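Local coordinates for kojibiose phosphorylase (Gut metagenome, PDB 6W0P), which belongs to glycoside hydrolase family 65, carbohydrate-active enzymes built around a helical catalytic barrel with beta-rich domains at either end of the chain, at residues C356-L361 with I427-K432; A367-I372 with H437-N442; M431-D436 with L683-D688; G422-I427 with F595-E600. All coordinates share one frame; numbering follows the deposited sequence.

Contact 1. Residues C356-L361 with I427-K432; sequences CLPFYL and IYHYMK
Leu-361 meets His-429 and Tyr-430 at once, and its forked side chain carries most of this contact. Its CB points at segment 427-432 of helix 418-434, and a first torsion of -79° sets CG beside the backbone N, anti to the carbonyl carbon, so that the two methyls come down on neighbouring residues. CD1 takes the imidazole: it lies 3.5 Å from the centroid of the His-429 ring and only 9° off the ring normal, which places the methyl squarely over the face and defines a CH-pi contact. Within that ring the approach is almost even, from 3.5 Å between CD1 and His-429 ND1 to 3.9 Å between CD1 and His-429 NE2. The other branch settles at the base of the next side chain, with CD2 3.7 Å from Tyr-430 CA and 3.8 Å from Tyr-430 CD1, near the plane of the phenol ring at its edge. One turn earlier Pro-358 adds a smaller touch, its CG standing 3.9 Å from His-429 CE1. The phenol end of Tyr-430 is engaged elsewhere, its OH hydrogen-bonded to Asp-436 and Gln-365, while Tyr-678 of helix 666-680 packs on both Pro-358 and His-429. All four touching residues are buried. The short axes run in the same direction, 19° apart, and come no closer than 10.8 Å, a spacing bridged by Leu-361 and Pro-358 against His-429 and Tyr-430. Such side-by-side, nearly parallel helices are consistent with members of one layer in the (alpha/alpha)6 barrel of family 65 enzymes.

Contact 2. Residues A367-I372 with H437-N442; sequences AAKDLI and HKFMQN
Two first torsions aim Ile-372 and Phe-439 at each other: chi1 of 167° sets the Phe-439 CG anti to the backbone N and sends the ring across to segment 367-372 of helix 365-376, while chi1 of -62° in Ile-372 leaves CG2, rather than the longer CG1 branch, facing that ring. The methyl meets the far end of the phenyl, with Ile-372 CG2 3.5 Å from Phe-439 CZ and 4.0 Å from Phe-439 CE1. It arrives obliquely, and the two side chains cross at about a right angle. Lys-369, one turn back, brushes the ring with its aliphatic part, its CD lying 4.2 Å from Phe-439 CD1. Both helices belong to the helical catalytic domain, consistent with the (alpha/alpha)6 barrel of family 65, and helix 365-376 packs here against the first turns of helix 437-458. Asp-436, the N-cap residue of that second helix, uses both carboxylate oxygens: OD1 accepts a hydrogen bond from the backbone N of Phe-439, and OD2 forms a salt bridge with Lys-369 NZ, which ties the ammonium group to the start of the helix while the methylenes behind it lie against the first-turn phenylalanine. Tyr-430 of helix 418-434 also meets Phe-439 in an edge-to-face pair and touches both Lys-369 and Ile-372, wedging a third helix into the same apolar cluster.

Contact 3. Residues M431-D436 with L683-D688; sequences MKIYND and LMIKND
Ile-685, the middle residue of the short strand 684-686, points its side chain at the C-terminal turn of helix 418-434. Its CG1 lies 4.0 Å from Ile-433 CD1, the two isoleucines crossing at about a right angle. Lys-432 runs beside Ile-685: its CD is 4.3 Å from Ile-685 CB, and a bend at chi3 (-101°) turns the chain end so that NZ stands 3.9 Å from Ile-685 O, too long for a hydrogen bond. Beyond the strand, Asn-687 and Asp-688 both take positive phi, close to a type I' turn, and reverse the chain into strand 689-692. Asp-688 brings its OD1 to 4.2 Å from Lys-432 O, a loose meeting of two acceptors, whereas its OD2 forms a salt bridge with Lys-710. Tyr-362, in the loop before helix 365-376, packs on both Ile-433 and Ile-685 and adds to the small apolar patch, as does Leu-690 on Ile-685. The join between the helical catalytic domain and the C-terminal beta region therefore rests here on isoleucine packing and lysine methylenes, and the polar ends are directed elsewhere, Asp-688 to Lys-710 and Lys-432 to a long, weak ion pair with Glu-599.

Contact 4. Residues G422-I427 with F595-E600; sequences GVFYAI and FLYMEE
Tyr-425 reaches from helix 418-434 to Leu-596 in segment 595-600 and makes polar and apolar contacts together. The polar one is a hydrogen bond from Tyr-425 OH to the backbone Leu-596 O; the modelled length of 2.3 Å is implausibly short, so the exact geometry is doubtful. Apolar contact is made by Leu-596 on the same phenol: its CB lies 3.6 Å from Tyr-425 CE1, and its CD2 sits over the ring face, 4.2 Å from the centroid and 29° off the normal, a CH-pi contact. Having CG anti to its backbone N (chi1 -171°) is what extends the Tyr-425 ring toward this leucine. The aromatic interaction is an offset edge-to-face pair, the edge of Tyr-425 directed at the face of Tyr-597, with centroids 5.4 Å apart and planes at 83°. CE1 does the touching, 3.8 Å from Tyr-597 CZ. In turn the Tyr-597 hydroxyl lies near the plane of the Tyr-425 ring, its OH 3.6 Å from Tyr-425 CD1, and also comes obliquely to Phe-424, with OH 3.4 Å from Phe-424 CZ. This buried aromatic cluster lies between helices of the family 65 helical catalytic domain: helix 487-504 packs on Phe-424 and supplies Lys-495, which makes a cation-pi contact with Tyr-597; helix 624-634 lies against Phe-595, and helices 365-376 and 437-458 border Val-423 and Ile-427.

From the N terminus, helices 351-361 and 365-376 come first, and each closes a loop of about 65 residues onto a later helix: contact 1 onto 418-434, contact 2 onto 437-458. These two loops cross, so two successive helices are matched by two more. Contact 4 leaves helix 418-434 and closes a 167-residue loop at segment 595-600, crossing both. Contact 3 starts where contact 1 ends and closes the longest loop, 246 residues, at strand 684-686; it crosses contacts 2 and 4. None nests inside another. Helix 418-434 serves contacts 1, 3 and 4, linking the catalytic-domain helices to the C-terminal beta region.

Contact 1. Residues C356-L361 with I427-K432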
# COMPACT_ATOMS: atom_id res chain seq x y z
N CYS A 356 22.83 1.64 -18.34
CA CYS A 356 24.24 1.63 -17.86
C CYS A 356 25.10 0.70 -18.72
O CYS A 356 26.24 1.07 -18.98
CB CYS A 356 24.34 1.24 -16.39
SG CYS A 356 23.43 2.39 -15.34
N LEU A 357 24.59 -0.44 -19.18
CA LEU A 357 25.44 -1.49 -19.81
C LEU A 357 26.23 -0.91 -20.99
O LEU A 357 27.41 -1.21 -21.13
CB LEU A 357 24.57 -2.66 -20.25
CG LEU A 357 25.31 -3.85 -20.85
CD1 LEU A 357 26.31 -4.39 -19.86
CD2 LEU A 357 24.33 -4.93 -21.26
N PRO A 358 25.62 -0.14 -21.92
CA PRO A 358 26.29 0.20 -23.17
C PRO A 358 27.67 0.86 -23.02
O PRO A 358 28.56 0.57 -23.78
CB PRO A 358 25.31 1.19 -23.80
CG PRO A 358 23.97 0.72 -23.31
CD PRO A 358 24.24 0.38 -21.87
N PHE A 359 27.85 1.73 -22.03
CA PHE A 359 29.19 2.32 -21.77
C PHE A 359 30.21 1.17 -21.62
O PHE A 359 31.32 1.24 -22.18
CB PHE A 359 29.18 3.24 -20.55
CG PHE A 359 30.56 3.67 -20.15
CD1 PHE A 359 31.20 4.72 -20.79
CD2 PHE A 359 31.25 2.99 -19.15
CE1 PHE A 359 32.49 5.08 -20.45
CE2 PHE A 359 32.54 3.37 -18.79
CZ PHE A 359 33.15 4.41 -19.44
N TYR A 360 29.85 0.13 -20.86
CA TYR A 360 30.79 -1.00 -20.54
C TYR A 360 31.00 -1.87 -21.79
O TYR A 360 32.11 -2.35 -21.97
CB TYR A 360 30.34 -1.77 -19.29
CG TYR A 360 30.28 -0.88 -18.08
CD1 TYR A 360 31.44 -0.51 -17.39
CD2 TYR A 360 29.07 -0.40 -17.60
CE1 TYR A 360 31.38 0.33 -16.29
CE2 TYR A 360 29.00 0.44 -16.51
CZ TYR A 360 30.16 0.81 -15.85
OH TYR A 360 30.08 1.65 -14.76
N LEU A 361 29.97 -2.06 -22.61
CA LEU A 361 30.02 -2.89 -23.85
C LEU A 361 31.09 -2.34 -24.79
O LEU A 361 31.74 -3.14 -25.45
CB LEU A 361 28.65 -2.89 -24.53
CG LEU A 361 27.62 -3.83 -23.91
CD1 LEU A 361 26.24 -3.57 -24.49
CD2 LEU A 361 28.01 -5.30 -24.07
N ILE A 427 21.64 -9.68 -22.42
CA ILE A 427 22.25 -10.89 -23.03
C ILE A 427 22.36 -10.65 -24.54
O ILE A 427 23.49 -10.80 -25.08
CB ILE A 427 21.45 -12.16 -22.69
CG1 ILE A 427 21.63 -12.56 -21.22
CG2 ILE A 427 21.81 -13.31 -23.62
CD1 ILE A 427 20.52 -13.47 -20.72
N TYR A 428 21.25 -10.27 -25.17
CA TYR A 428 21.13 -9.93 -26.61
C TYR A 428 22.12 -8.82 -27.01
O TYR A 428 22.85 -8.97 -28.00
CB TYR A 428 19.69 -9.52 -26.91
CG TYR A 428 19.49 -8.83 -28.23
CD1 TYR A 428 19.44 -9.54 -29.43
CD2 TYR A 428 19.30 -7.46 -28.29
CE1 TYR A 428 19.25 -8.90 -30.64
CE2 TYR A 428 19.09 -6.81 -29.50
CZ TYR A 428 19.07 -7.53 -30.67
OH TYR A 428 18.85 -6.84 -31.84
N HIS A 429 22.17 -7.73 -26.25
CA HIS A 429 23.06 -6.57 -26.55
C HIS A 429 24.52 -7.03 -26.45
O HIS A 429 25.33 -6.70 -27.34
CB HIS A 429 22.71 -5.39 -25.63
CG HIS A 429 23.11 -4.06 -26.18
ND1 HIS A 429 22.91 -2.89 -25.48
CD2 HIS A 429 23.75 -3.73 -27.32
CE1 HIS A 429 23.38 -1.88 -26.19
NE2 HIS A 429 23.91 -2.36 -27.32
N TYR A 430 24.83 -7.83 -25.44
CA TYR A 430 26.18 -8.36 -25.17
C TYR A 430 26.64 -9.23 -26.36
O TYR A 430 27.80 -9.08 -26.84
CB TYR A 430 26.17 -9.20 -23.89
CG TYR A 430 27.51 -9.82 -23.61
CD1 TYR A 430 28.59 -9.01 -23.31
CD2 TYR A 430 27.71 -11.19 -23.69
CE1 TYR A 430 29.84 -9.54 -23.06
CE2 TYR A 430 28.96 -11.74 -23.43
CZ TYR A 430 30.03 -10.91 -23.14
OH TYR A 430 31.28 -11.39 -22.90
N MET A 431 25.77 -10.14 -26.79
CA MET A 431 26.06 -11.07 -27.91
C MET A 431 26.17 -10.23 -29.19
O MET A 431 27.01 -10.58 -30.04
CB MET A 431 24.96 -12.13 -28.04
CG MET A 431 24.92 -13.08 -26.84
SD MET A 431 26.45 -14.06 -26.65
CE MET A 431 26.37 -15.03 -28.16
N LYS A 432 25.41 -9.15 -29.31
CA LYS A 432 25.43 -8.31 -30.52
C LYS A 432 26.78 -7.58 -30.63
O LYS A 432 27.24 -7.38 -31.74
CB LYS A 432 24.25 -7.34 -30.51
CG LYS A 432 24.18 -6.44 -31.74
CD LYS A 432 23.39 -5.18 -31.50
CE LYS A 432 21.98 -5.22 -32.04
NZ LYS A 432 21.33 -3.89 -31.86

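Contact 2. Residues A367-I372 with H437-N442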
# COMPACT_ATOMS: atom_id res chain seq x y z
N ALA A 367 33.79 -6.13 -17.72
CA ALA A 367 32.79 -5.35 -16.96
C ALA A 367 31.38 -5.64 -17.52
O ALA A 367 30.50 -5.99 -16.70
CB ALA A 367 33.13 -3.89 -16.98
N ALA A 368 31.18 -5.54 -18.83
CA ALA A 368 29.88 -5.84 -19.48
C ALA A 368 29.42 -7.25 -19.11
O ALA A 368 28.28 -7.43 -18.66
CB ALA A 368 29.97 -5.69 -20.98
N LYS A 369 30.29 -8.25 -19.28
CA LYS A 369 29.96 -9.67 -18.99
C LYS A 369 29.66 -9.85 -17.49
O LYS A 369 28.71 -10.59 -17.17
CB LYS A 369 31.09 -10.59 -19.47
CG LYS A 369 31.02 -12.03 -18.99
CD LYS A 369 31.55 -13.07 -19.99
CE LYS A 369 32.94 -13.58 -19.69
NZ LYS A 369 33.54 -14.26 -20.87
N ASP A 370 30.40 -9.18 -16.60
CA ASP A 370 30.24 -9.30 -15.13
C ASP A 370 28.89 -8.73 -14.70
O ASP A 370 28.23 -9.37 -13.83
CB ASP A 370 31.42 -8.70 -14.37
CG ASP A 370 32.57 -9.68 -14.20
OD1 ASP A 370 32.43 -10.80 -14.70
OD2 ASP A 370 33.62 -9.33 -13.58
N LEU A 371 28.45 -7.62 -15.29
CA LEU A 371 27.10 -7.06 -15.04
C LEU A 371 26.03 -8.13 -15.30
O LEU A 371 25.13 -8.27 -14.46
CB LEU A 371 26.87 -5.81 -15.89
CG LEU A 371 27.52 -4.56 -15.34
CD1 LEU A 371 27.36 -3.39 -16.29
CD2 LEU A 371 26.95 -4.22 -13.98
N ILE A 372 26.14 -8.90 -16.40
CA ILE A 372 25.17 -10.00 -16.69
C ILE A 372 25.39 -11.18 -15.74
O ILE A 372 24.39 -11.78 -15.32
CB ILE A 372 25.23 -10.38 -18.17
CG1 ILE A 372 24.84 -9.19 -19.04
CG2 ILE A 372 24.37 -11.59 -18.46
CD1 ILE A 372 25.58 -9.14 -20.37
N HIS A 437 30.30 -16.98 -27.73
CA HIS A 437 29.68 -18.34 -27.82
C HIS A 437 29.70 -19.05 -26.46
O HIS A 437 28.67 -19.63 -26.10
CB HIS A 437 30.37 -19.17 -28.90
CG HIS A 437 29.53 -20.28 -29.42
ND1 HIS A 437 29.53 -21.54 -28.84
CD2 HIS A 437 28.67 -20.33 -30.45
CE1 HIS A 437 28.71 -22.32 -29.50
NE2 HIS A 437 28.17 -21.60 -30.49
N LYS A 438 30.84 -19.00 -25.76
CA LYS A 438 31.06 -19.69 -24.46
C LYS A 438 30.14 -19.12 -23.37
O LYS A 438 29.60 -19.91 -22.59
CB LYS A 438 32.52 -19.59 -24.04
CG LYS A 438 33.48 -20.34 -24.95
CD LYS A 438 34.60 -21.06 -24.22
CE LYS A 438 35.46 -21.91 -25.14
NZ LYS A 438 35.46 -23.34 -24.74
N PHE A 439 30.00 -17.80 -23.28
CA PHE A 439 29.05 -17.15 -22.36
C PHE A 439 27.64 -17.71 -22.63
O PHE A 439 26.97 -18.09 -21.66
CB PHE A 439 29.03 -15.63 -22.50
CG PHE A 439 27.84 -15.05 -21.79
CD1 PHE A 439 27.80 -15.02 -20.40
CD2 PHE A 439 26.70 -14.69 -22.49
CE1 PHE A 439 26.67 -14.57 -19.74
CE2 PHE A 439 25.58 -14.23 -21.82
CZ PHE A 439 25.56 -14.18 -20.44
N MET A 440 27.20 -17.75 -23.90
CA MET A 440 25.81 -18.17 -24.23
C MET A 440 25.64 -19.65 -23.83
O MET A 440 24.70 -19.95 -23.06
CB MET A 440 25.49 -17.95 -25.71
CG MET A 440 24.08 -18.34 -26.12
SD MET A 440 22.75 -17.42 -25.29
CE MET A 440 22.85 -15.84 -26.12
N GLN A 441 26.54 -20.54 -24.25
CA GLN A 441 26.48 -21.99 -23.93
C GLN A 441 26.46 -22.19 -22.41
O GLN A 441 25.56 -22.86 -21.91
CB GLN A 441 27.66 -22.74 -24.56
CG GLN A 441 27.61 -24.26 -24.38
CD GLN A 441 26.36 -24.89 -24.95
OE1 GLN A 441 26.15 -24.95 -26.16
NE2 GLN A 441 25.51 -25.38 -24.06
N ASN A 442 27.43 -21.63 -21.69
CA ASN A 442 27.65 -21.96 -20.25
C ASN A 442 26.61 -21.25 -19.36
O ASN A 442 26.34 -21.80 -18.28
CB ASN A 442 29.09 -21.64 -19.83
CG ASN A 442 30.13 -22.44 -20.58
OD1 ASN A 442 29.78 -23.39 -21.28
ND2 ASN A 442 31.39 -22.10 -20.42

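Contact 3. Residues M431-D436 with L683-D688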
# COMPACT_ATOMS: atom_id res chain seq x y z
N MET A 431 25.77 -10.14 -26.79
CA MET A 431 26.06 -11.07 -27.91
C MET A 431 26.17 -10.23 -29.19
O MET A 431 27.01 -10.58 -30.04
CB MET A 431 24.96 -12.13 -28.04
CG MET A 431 24.92 -13.08 -26.84
SD MET A 431 26.45 -14.06 -26.65
CE MET A 431 26.37 -15.03 -28.16
N LYS A 432 25.41 -9.15 -29.31
CA LYS A 432 25.43 -8.31 -30.52
C LYS A 432 26.78 -7.58 -30.63
O LYS A 432 27.24 -7.38 -31.74
CB LYS A 432 24.25 -7.34 -30.51
CG LYS A 432 24.18 -6.44 -31.74
CD LYS A 432 23.39 -5.18 -31.50
CE LYS A 432 21.98 -5.22 -32.04
NZ LYS A 432 21.33 -3.89 -31.86
N ILE A 433 27.42 -7.23 -29.51
CA ILE A 433 28.74 -6.53 -29.54
C ILE A 433 29.88 -7.56 -29.60
O ILE A 433 30.86 -7.27 -30.29
CB ILE A 433 28.87 -5.58 -28.33
CG1 ILE A 433 27.73 -4.56 -28.26
CG2 ILE A 433 30.23 -4.89 -28.35
CD1 ILE A 433 27.53 -3.74 -29.52
N TYR A 434 29.77 -8.71 -28.93
CA TYR A 434 30.91 -9.64 -28.70
C TYR A 434 30.70 -11.06 -29.23
O TYR A 434 31.68 -11.84 -29.24
CB TYR A 434 31.18 -9.74 -27.21
CG TYR A 434 31.79 -8.48 -26.68
CD1 TYR A 434 33.09 -8.14 -27.03
CD2 TYR A 434 31.07 -7.62 -25.87
CE1 TYR A 434 33.67 -6.99 -26.53
CE2 TYR A 434 31.64 -6.47 -25.36
CZ TYR A 434 32.94 -6.16 -25.70
OH TYR A 434 33.52 -5.03 -25.22
N ASN A 435 29.47 -11.41 -29.61
CA ASN A 435 29.08 -12.77 -30.06
C ASN A 435 29.90 -13.82 -29.29
O ASN A 435 30.61 -14.61 -29.94
CB ASN A 435 29.23 -12.89 -31.57
CG ASN A 435 28.51 -14.11 -32.10
OD1 ASN A 435 27.93 -14.87 -31.32
ND2 ASN A 435 28.56 -14.32 -33.41
N ASP A 436 29.78 -13.83 -27.96
CA ASP A 436 30.57 -14.66 -27.02
C ASP A 436 29.90 -16.03 -26.88
O ASP A 436 29.04 -16.20 -25.99
CB ASP A 436 30.70 -13.93 -25.68
CG ASP A 436 31.49 -14.65 -24.61
OD1 ASP A 436 31.73 -15.88 -24.77
OD2 ASP A 436 31.82 -13.98 -23.60
N LEU A 683 25.54 6.63 -33.03
CA LEU A 683 26.06 5.24 -33.02
C LEU A 683 24.90 4.23 -33.06
O LEU A 683 23.90 4.39 -32.35
CB LEU A 683 26.93 5.04 -31.77
CG LEU A 683 27.33 3.58 -31.53
CD1 LEU A 683 28.31 3.12 -32.57
CD2 LEU A 683 27.91 3.43 -30.13
N MET A 684 25.04 3.22 -33.91
CA MET A 684 24.09 2.09 -34.05
C MET A 684 24.81 0.95 -34.77
O MET A 684 25.51 1.20 -35.79
CB MET A 684 22.85 2.57 -34.83
CG MET A 684 21.78 1.52 -35.05
SD MET A 684 20.36 2.13 -36.04
CE MET A 684 21.08 2.37 -37.66
N ILE A 685 24.66 -0.27 -34.26
CA ILE A 685 25.09 -1.52 -34.95
C ILE A 685 23.89 -2.08 -35.72
O ILE A 685 22.90 -2.43 -35.08
CB ILE A 685 25.66 -2.56 -33.97
CG1 ILE A 685 26.67 -1.96 -33.00
CG2 ILE A 685 26.21 -3.77 -34.72
CD1 ILE A 685 27.90 -1.38 -33.66
N LYS A 686 23.98 -2.16 -37.04
CA LYS A 686 22.93 -2.77 -37.91
C LYS A 686 23.59 -3.83 -38.80
O LYS A 686 24.64 -3.51 -39.43
CB LYS A 686 22.25 -1.69 -38.75
CG LYS A 686 20.92 -2.12 -39.35
CD LYS A 686 20.22 -1.01 -40.13
CE LYS A 686 18.87 -1.45 -40.68
NZ LYS A 686 18.47 -0.64 -41.87
N ASN A 687 22.99 -5.03 -38.83
CA ASN A 687 23.51 -6.24 -39.53
C ASN A 687 25.01 -6.35 -39.25
O ASN A 687 25.77 -6.57 -40.20
CB ASN A 687 23.23 -6.19 -41.04
CG ASN A 687 21.76 -5.98 -41.33
OD1 ASN A 687 20.89 -6.51 -40.64
ND2 ASN A 687 21.46 -5.21 -42.37
N ASP A 688 25.42 -6.12 -37.99
CA ASP A 688 26.81 -6.37 -37.52
C ASP A 688 27.79 -5.40 -38.20
O ASP A 688 28.98 -5.74 -38.30
CB ASP A 688 27.19 -7.83 -37.80
CG ASP A 688 28.33 -8.30 -36.92
OD1 ASP A 688 28.32 -7.92 -35.75
OD2 ASP A 688 29.21 -9.02 -37.42

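Contact 4. Residues G422-I427 with F595-E600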
# COMPACT_ATOMS: atom_id res chain seq x y z
N GLY A 422 14.76 -6.86 -19.30
CA GLY A 422 16.03 -6.12 -19.25
C GLY A 422 17.25 -7.03 -19.23
O GLY A 422 18.24 -6.74 -19.94
N VAL A 423 17.21 -8.10 -18.45
CA VAL A 423 18.28 -9.15 -18.49
C VAL A 423 18.27 -9.81 -19.88
O VAL A 423 19.35 -9.95 -20.44
CB VAL A 423 18.18 -10.15 -17.32
CG1 VAL A 423 19.28 -11.20 -17.38
CG2 VAL A 423 18.25 -9.43 -15.97
N PHE A 424 17.12 -10.13 -20.46
CA PHE A 424 17.06 -10.70 -21.83
C PHE A 424 17.81 -9.74 -22.78
O PHE A 424 18.75 -10.19 -23.49
CB PHE A 424 15.63 -10.93 -22.31
CG PHE A 424 15.49 -10.60 -23.78
CD1 PHE A 424 16.18 -11.33 -24.74
CD2 PHE A 424 14.70 -9.55 -24.19
CE1 PHE A 424 16.11 -10.98 -26.08
CE2 PHE A 424 14.61 -9.22 -25.54
CZ PHE A 424 15.32 -9.93 -26.48
N TYR A 425 17.45 -8.46 -22.77
CA TYR A 425 18.05 -7.44 -23.68
C TYR A 425 19.56 -7.30 -23.45
O TYR A 425 20.25 -7.11 -24.43
CB TYR A 425 17.36 -6.09 -23.53
CG TYR A 425 17.79 -5.10 -24.58
CD1 TYR A 425 17.21 -5.09 -25.82
CD2 TYR A 425 18.80 -4.19 -24.32
CE1 TYR A 425 17.60 -4.18 -26.79
CE2 TYR A 425 19.21 -3.28 -25.28
CZ TYR A 425 18.61 -3.28 -26.53
OH TYR A 425 18.99 -2.37 -27.48
N ALA A 426 20.04 -7.30 -22.21
CA ALA A 426 21.48 -7.26 -21.89
C ALA A 426 22.18 -8.46 -22.55
O ALA A 426 23.21 -8.23 -23.20
CB ALA A 426 21.72 -7.23 -20.40
N ILE A 427 21.64 -9.68 -22.42
CA ILE A 427 22.25 -10.89 -23.03
C ILE A 427 22.36 -10.65 -24.54
O ILE A 427 23.49 -10.80 -25.08
CB ILE A 427 21.45 -12.16 -22.69
CG1 ILE A 427 21.63 -12.56 -21.22
CG2 ILE A 427 21.81 -13.31 -23.62
CD1 ILE A 427 20.52 -13.47 -20.72
N PHE A 595 13.71 3.03 -28.79
CA PHE A 595 15.16 3.31 -28.59
C PHE A 595 15.95 1.99 -28.61
O PHE A 595 16.98 1.94 -29.31
CB PHE A 595 15.40 4.02 -27.27
CG PHE A 595 16.84 4.04 -26.83
CD1 PHE A 595 17.77 4.84 -27.48
CD2 PHE A 595 17.24 3.34 -25.71
CE1 PHE A 595 19.08 4.88 -27.06
CE2 PHE A 595 18.57 3.38 -25.28
CZ PHE A 595 19.48 4.13 -25.97
N LEU A 596 15.51 0.97 -27.86
CA LEU A 596 16.31 -0.27 -27.64
C LEU A 596 16.44 -1.03 -28.96
O LEU A 596 17.34 -1.92 -29.08
CB LEU A 596 15.68 -1.15 -26.56
CG LEU A 596 15.64 -0.58 -25.14
CD1 LEU A 596 14.86 -1.51 -24.22
CD2 LEU A 596 17.04 -0.33 -24.58
N TYR A 597 15.58 -0.71 -29.92
CA TYR A 597 15.46 -1.35 -31.25
C TYR A 597 15.34 -0.28 -32.34
O TYR A 597 14.61 -0.51 -33.35
CB TYR A 597 14.28 -2.32 -31.22
CG TYR A 597 14.56 -3.58 -30.44
CD1 TYR A 597 15.36 -4.60 -30.95
CD2 TYR A 597 14.00 -3.75 -29.19
CE1 TYR A 597 15.60 -5.75 -30.21
CE2 TYR A 597 14.22 -4.89 -28.45
CZ TYR A 597 15.02 -5.89 -28.96
OH TYR A 597 15.19 -6.99 -28.17
N MET A 598 16.06 0.83 -32.19
CA MET A 598 16.03 2.00 -33.11
C MET A 598 16.30 1.55 -34.55
O MET A 598 15.72 2.15 -35.48
CB MET A 598 17.05 3.07 -32.70
CG MET A 598 18.51 2.58 -32.70
SD MET A 598 19.74 3.86 -32.32
CE MET A 598 19.08 4.55 -30.80
N GLU A 599 17.12 0.50 -34.74
CA GLU A 599 17.53 0.01 -36.09
C GLU A 599 16.33 -0.52 -36.88
O GLU A 599 16.41 -0.52 -38.10
CB GLU A 599 18.67 -1.01 -36.01
CG GLU A 599 18.28 -2.42 -35.57
CD GLU A 599 18.36 -2.67 -34.08
OE1 GLU A 599 18.50 -1.66 -33.30
OE2 GLU A 599 18.26 -3.86 -33.67
N GLU A 600 15.23 -0.94 -36.25
CA GLU A 600 14.06 -1.57 -36.93
C GLU A 600 12.98 -0.54 -37.27
O GLU A 600 12.00 -0.93 -37.96
CB GLU A 600 13.45 -2.64 -36.03
CG GLU A 600 14.28 -3.91 -35.99
CD GLU A 600 14.06 -4.76 -34.76
OE1 GLU A 600 12.96 -4.65 -34.15
OE2 GLU A 600 14.98 -5.52 -34.42